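ZmpA Glycopeptidase (Clostridium perfringens, PDB 6XSX) is a glycopeptidase of the M60 metalloprotease family, and the chain is its catalytic module, which probably cleaves the peptide backbone of glycosylated proteins. Local coordinates at residues Asn385-Asn388 with Ala389-Met392; Lys418-Thr421 with Ser422-Pro425. All coordinates share one frame; numbering follows the deposited sequence.

Contact 1. Residues Asn385-Asn388 with Ala389-Met392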
loop_
_atom_site.group_PDB
_atom_site.type_symbol
_atom_site.label_atom_id
_atom_site.label_comp_id
_atom_site.label_asym_id
_atom_site.label_seq_id
_atom_site.Cartn_x
_atom_site.Cartn_y
_atom_site.Cartn_z
ATOM N N ASN A 385 7.594 -21.977 10.007
ATOM C CA ASN A 385 7.319 -22.709 8.779
ATOM C C ASN A 385 7.140 -21.745 7.604
ATOM O O ASN A 385 7.632 -22.011 6.511
ATOM C CB ASN A 385 6.110 -23.639 8.897
ATOM C CG ASN A 385 5.997 -24.536 7.685
ATOM O OD1 ASN A 385 6.819 -25.425 7.493
ATOM N ND2 ASN A 385 5.013 -24.276 6.835
ATOM N N LYS A 386 6.433 -20.630 7.841
ATOM C CA LYS A 386 6.202 -19.623 6.816
ATOM C C LYS A 386 7.510 -18.938 6.421
ATOM O O LYS A 386 7.737 -18.645 5.249
ATOM C CB LYS A 386 5.186 -18.591 7.311
ATOM C CG LYS A 386 3.786 -19.148 7.531
ATOM C CD LYS A 386 2.844 -18.148 8.132
ATOM C CE LYS A 386 1.445 -18.696 8.295
ATOM N NZ LYS A 386 0.551 -17.675 8.883
ATOM N N HIS A 387 8.357 -18.661 7.413
ATOM C CA HIS A 387 9.663 -18.087 7.146
ATOM C C HIS A 387 10.414 -18.969 6.159
ATOM O O HIS A 387 10.970 -18.466 5.184
ATOM C CB HIS A 387 10.450 -17.895 8.447
ATOM C CG HIS A 387 9.957 -16.763 9.284
ATOM N ND1 HIS A 387 9.425 -15.614 8.735
ATOM C CD2 HIS A 387 9.944 -16.583 10.622
ATOM C CE1 HIS A 387 9.102 -14.776 9.699
ATOM N NE2 HIS A 387 9.395 -15.353 10.862
ATOM N N ASN A 388 10.394 -20.285 6.412
ATOM C CA ASN A 388 11.126 -21.248 5.604
ATOM C C ASN A 388 10.551 -21.278 4.193
ATOM O O ASN A 388 11.283 -21.500 3.228
ATOM C CB ASN A 388 11.185 -22.637 6.257
ATOM C CG ASN A 388 12.363 -22.794 7.200
ATOM O OD1 ASN A 388 13.380 -23.380 6.836
ATOM N ND2 ASN A 388 12.249 -22.268 8.408
ATOM N N ALA A 389 9.241 -21.035 4.078
ATOM C CA ALA A 389 8.594 -21.002 2.774
ATOM C C ALA A 389 9.084 -19.802 1.959
ATOM O O ALA A 389 9.251 -19.913 0.749
ATOM C CB ALA A 389 7.089 -21.027 2.913
ATOM N N TRP A 390 9.313 -18.660 2.627
ATOM C CA TRP A 390 9.834 -17.476 1.955
ATOM C C TRP A 390 11.179 -17.807 1.314
ATOM O O TRP A 390 11.462 -17.386 0.190
ATOM C CB TRP A 390 10.034 -16.320 2.936
ATOM C CG TRP A 390 8.806 -15.726 3.551
ATOM C CD1 TRP A 390 7.501 -15.939 3.208
ATOM C CD2 TRP A 390 8.788 -14.745 4.605
ATOM N NE1 TRP A 390 6.677 -15.180 3.996
ATOM C CE2 TRP A 390 7.436 -14.438 4.861
ATOM C CE3 TRP A 390 9.781 -14.109 5.361
ATOM C CZ2 TRP A 390 7.055 -13.517 5.837
ATOM C CZ3 TRP A 390 9.406 -13.198 6.325
ATOM C CH2 TRP A 390 8.059 -12.913 6.563
ATOM N N VAL A 391 12.014 -18.543 2.059
ATOM C CA VAL A 391 13.368 -18.826 1.617
ATOM C C VAL A 391 13.292 -19.651 0.338
ATOM O O VAL A 391 14.048 -19.422 -0.601
ATOM C CB VAL A 391 14.177 -19.556 2.702
ATOM C CG1 VAL A 391 15.540 -19.998 2.180
ATOM C CG2 VAL A 391 14.326 -18.702 3.947
ATOM N N MET A 392 12.352 -20.604 0.321
ATOM C CA MET A 392 12.210 -21.534 -0.788
ATOM C C MET A 392 11.628 -20.820 -2.003
ATOM O O MET A 392 12.146 -20.984 -3.109
ATOM C CB MET A 392 11.339 -22.732 -0.398
ATOM C CG MET A 392 12.068 -23.662 0.550
ATOM S SD MET A 392 11.127 -25.132 1.018
ATOM C CE MET A 392 9.798 -24.420 1.987
#

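Contact 2. Residues Lys418-Thr421 with Ser422-Pro425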
loop_
_atom_site.group_PDB
_atom_site.type_symbol
_atom_site.label_atom_id
_atom_site.label_comp_id
_atom_site.label_asym_id
_atom_site.label_seq_id
_atom_site.Cartn_x
_atom_site.Cartn_y
_atom_site.Cartn_z
ATOM N N LYS A 418 17.345 -25.957 3.132
ATOM C CA LYS A 418 18.678 -25.836 2.561
ATOM C C LYS A 418 18.877 -26.879 1.460
ATOM O O LYS A 418 19.483 -26.587 0.426
ATOM C CB LYS A 418 19.750 -25.991 3.647
ATOM C CG LYS A 418 19.896 -24.831 4.627
ATOM C CD LYS A 418 21.005 -25.085 5.628
ATOM C CE LYS A 418 21.692 -23.844 6.157
ATOM N NZ LYS A 418 21.077 -23.368 7.418
ATOM N N GLU A 419 18.369 -28.099 1.698
ATOM C CA GLU A 419 18.404 -29.137 0.682
ATOM C C GLU A 419 17.634 -28.660 -0.548
ATOM O O GLU A 419 18.156 -28.728 -1.658
ATOM C CB GLU A 419 17.850 -30.460 1.210
ATOM C CG GLU A 419 18.714 -31.114 2.276
ATOM C CD GLU A 419 18.099 -32.357 2.908
ATOM O OE1 GLU A 419 18.754 -32.945 3.791
ATOM O OE2 GLU A 419 16.966 -32.741 2.517
ATOM N N TYR A 420 16.410 -28.153 -0.329
ATOM C CA TYR A 420 15.552 -27.674 -1.404
ATOM C C TYR A 420 16.275 -26.602 -2.219
ATOM O O TYR A 420 16.315 -26.681 -3.445
ATOM C CB TYR A 420 14.219 -27.146 -0.857
ATOM C CG TYR A 420 13.247 -26.613 -1.886
ATOM C CD1 TYR A 420 12.274 -27.431 -2.445
ATOM C CD2 TYR A 420 13.278 -25.283 -2.290
ATOM C CE1 TYR A 420 11.366 -26.948 -3.378
ATOM C CE2 TYR A 420 12.378 -24.784 -3.221
ATOM C CZ TYR A 420 11.417 -25.616 -3.771
ATOM O OH TYR A 420 10.526 -25.133 -4.694
ATOM N N THR A 421 16.836 -25.605 -1.525
ATOM C CA THR A 421 17.348 -24.409 -2.178
ATOM C C THR A 421 18.716 -24.679 -2.799
ATOM O O THR A 421 19.139 -23.946 -3.695
ATOM C CB THR A 421 17.408 -23.212 -1.220
ATOM O OG1 THR A 421 18.390 -23.475 -0.218
ATOM C CG2 THR A 421 16.077 -22.895 -0.571
ATOM N N SER A 422 19.383 -25.741 -2.330
ATOM C CA SER A 422 20.733 -26.068 -2.763
ATOM C C SER A 422 20.733 -26.599 -4.199
ATOM O O SER A 422 21.795 -26.865 -4.758
ATOM C CB SER A 422 21.407 -27.025 -1.810
ATOM O OG SER A 422 20.984 -28.357 -2.053
ATOM N N LYS A 423 19.541 -26.717 -4.800
ATOM C CA LYS A 423 19.426 -27.038 -6.215
ATOM C C LYS A 423 19.860 -25.855 -7.079
ATOM O O LYS A 423 20.053 -26.021 -8.281
ATOM C CB LYS A 423 18.012 -27.508 -6.586
ATOM C CG LYS A 423 16.949 -26.421 -6.718
ATOM C CD LYS A 423 15.686 -26.888 -7.424
ATOM C CE LYS A 423 14.970 -28.012 -6.708
ATOM N NZ LYS A 423 14.097 -27.517 -5.618
ATOM N N TYR A 424 19.998 -24.665 -6.477
ATOM C CA TYR A 424 20.465 -23.492 -7.203
ATOM C C TYR A 424 21.858 -23.085 -6.733
ATOM O O TYR A 424 22.250 -23.364 -5.601
ATOM C CB TYR A 424 19.516 -22.306 -7.009
ATOM C CG TYR A 424 18.083 -22.601 -7.361
ATOM C CD1 TYR A 424 17.717 -22.880 -8.670
ATOM C CD2 TYR A 424 17.099 -22.618 -6.383
ATOM C CE1 TYR A 424 16.404 -23.171 -9.001
ATOM C CE2 TYR A 424 15.780 -22.898 -6.699
ATOM C CZ TYR A 424 15.434 -23.172 -8.014
ATOM O OH TYR A 424 14.142 -23.450 -8.340
ATOM N N PRO A 425 22.631 -22.364 -7.574
ATOM C CA PRO A 425 23.902 -21.789 -7.133
ATOM C C PRO A 425 23.645 -20.719 -6.072
ATOM O O PRO A 425 22.621 -20.044 -6.107
ATOM C CB PRO A 425 24.480 -21.158 -8.413
ATOM C CG PRO A 425 23.276 -20.921 -9.308
ATOM C CD PRO A 425 22.304 -22.033 -8.973
#

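Contact 1. Residues Asn385-Asn388 with Ala389-Met392
His387 and Trp390 lie side by side on one face of helix 383-398, in the M60 peptidase region. They form a T-shaped (edge-to-face) aromatic pair one turn apart on an alpha-helix. The imidazole turns its edge toward the six-membered ring of the indole. The centroids are 4.8 Å apart and the planes stand at 69°. His387 ND1 comes nearest, 3.4 Å from Trp390 CZ3, and sits over the indole face, displaced toward the rim. Both side chains leave the helix in the same way, with CG beside the backbone N and anti to the carbonyl carbon (chi1 -74° for His387, -67° for Trp390). The two rings therefore point the same way and can meet. Lys386 O lies over a face of the indole, 3.4 Å from Trp390 CD1. Beyond the pair, Trp390 NE1 bonds Thr293 OG1, and Trp383 packs edge-to-face on His387.

Four i to i+4 backbone hydrogen bonds run through these two turns, from the amides of Ala389, Trp390, Val391 and Met392 to the carbonyls of Asn385, Lys386, His387 and Asn388.

Asn388 is buried and its amide has four hydrogen-bond partners. OD1 accepts from Trp414 N and is bonded to Thr417 OG1. ND2 donates to Glu384 O and Asp412 O. The bonds to Asp412, Trp414 and Thr417 join the helix to the loop before helix 415-421 and to its first turn; the Glu384 bond stays within the helix. Met392 folds back over this part of the backbone. Its chain bends at its third torsion, and its methyl CE ends 3.5 Å from Asn388 O.

Contact 2. Residues Lys418-Thr421 with Ser422-Pro425
Lys423 reaches back over Tyr420 at the C-terminal end of helix 415-421, where the chain leaves the helix through a type I beta turn from Thr421 to Tyr424.

The charged contact is a cation-pi interaction. Lys423 NZ stands over the centre of the Tyr420 ring, 3.6 Å from its centroid and 12° off the ring normal. Two bends in the lysine chain, at chi3 (61°) and chi4, curl the ammonium group back toward the helix. The same NZ donates a hydrogen bond to Tyr420 O at 3.2 Å. The group is thus held by both the ring and the backbone carbonyl of one residue. The positive charge probably also complements the partial negative charge of the helix end.

Hydrogen bonds close the helix. Ser422 OG donates to Glu419 O at 2.9 Å, from a position tilted out of the carbonyl plane. The Ser422 amide bonds weakly to Lys418 O and Glu419 O, and the bond from Lys423 N to Tyr420 O is also weak. The turn itself is closed more firmly by Tyr424 N, which donates to Thr421 O at 3.0 Å with an N-H...O angle of 165°.

Packing adds one more layer. Lys423 CG lies over the centre of one face of the Tyr424 ring, 3.6 Å above its plane.

The two tyrosines converge on Asp396 of helix 383-398: Tyr420 OH bonds its OD2 and Tyr424 OH its OD1. Thr421 OG1 bonds Asp401 and Ser403, and its side chain packs on Val391 and Ser395, so this helix end rests against helix 383-398 and the start of helix 403-408.

Contact 1 comes first along the chain, within helix 383-398. Contact 2 follows at the end of helix 415-421, after helix 403-408. Their centres are about 13 Å apart, on the same side of the chain's centre. The helices touch between them: Met392 CG of contact 1 lies 3.5 Å from Tyr420 CD2 of contact 2. Contact 1 is buried, while contact 2 is at the surface, and helix 383-398 packs against the end of helix 415-421. Neither includes the residues of the HExxH pattern, the likely zinc-binding motif of this metalloprotease, which lies on a different helix, 277-286.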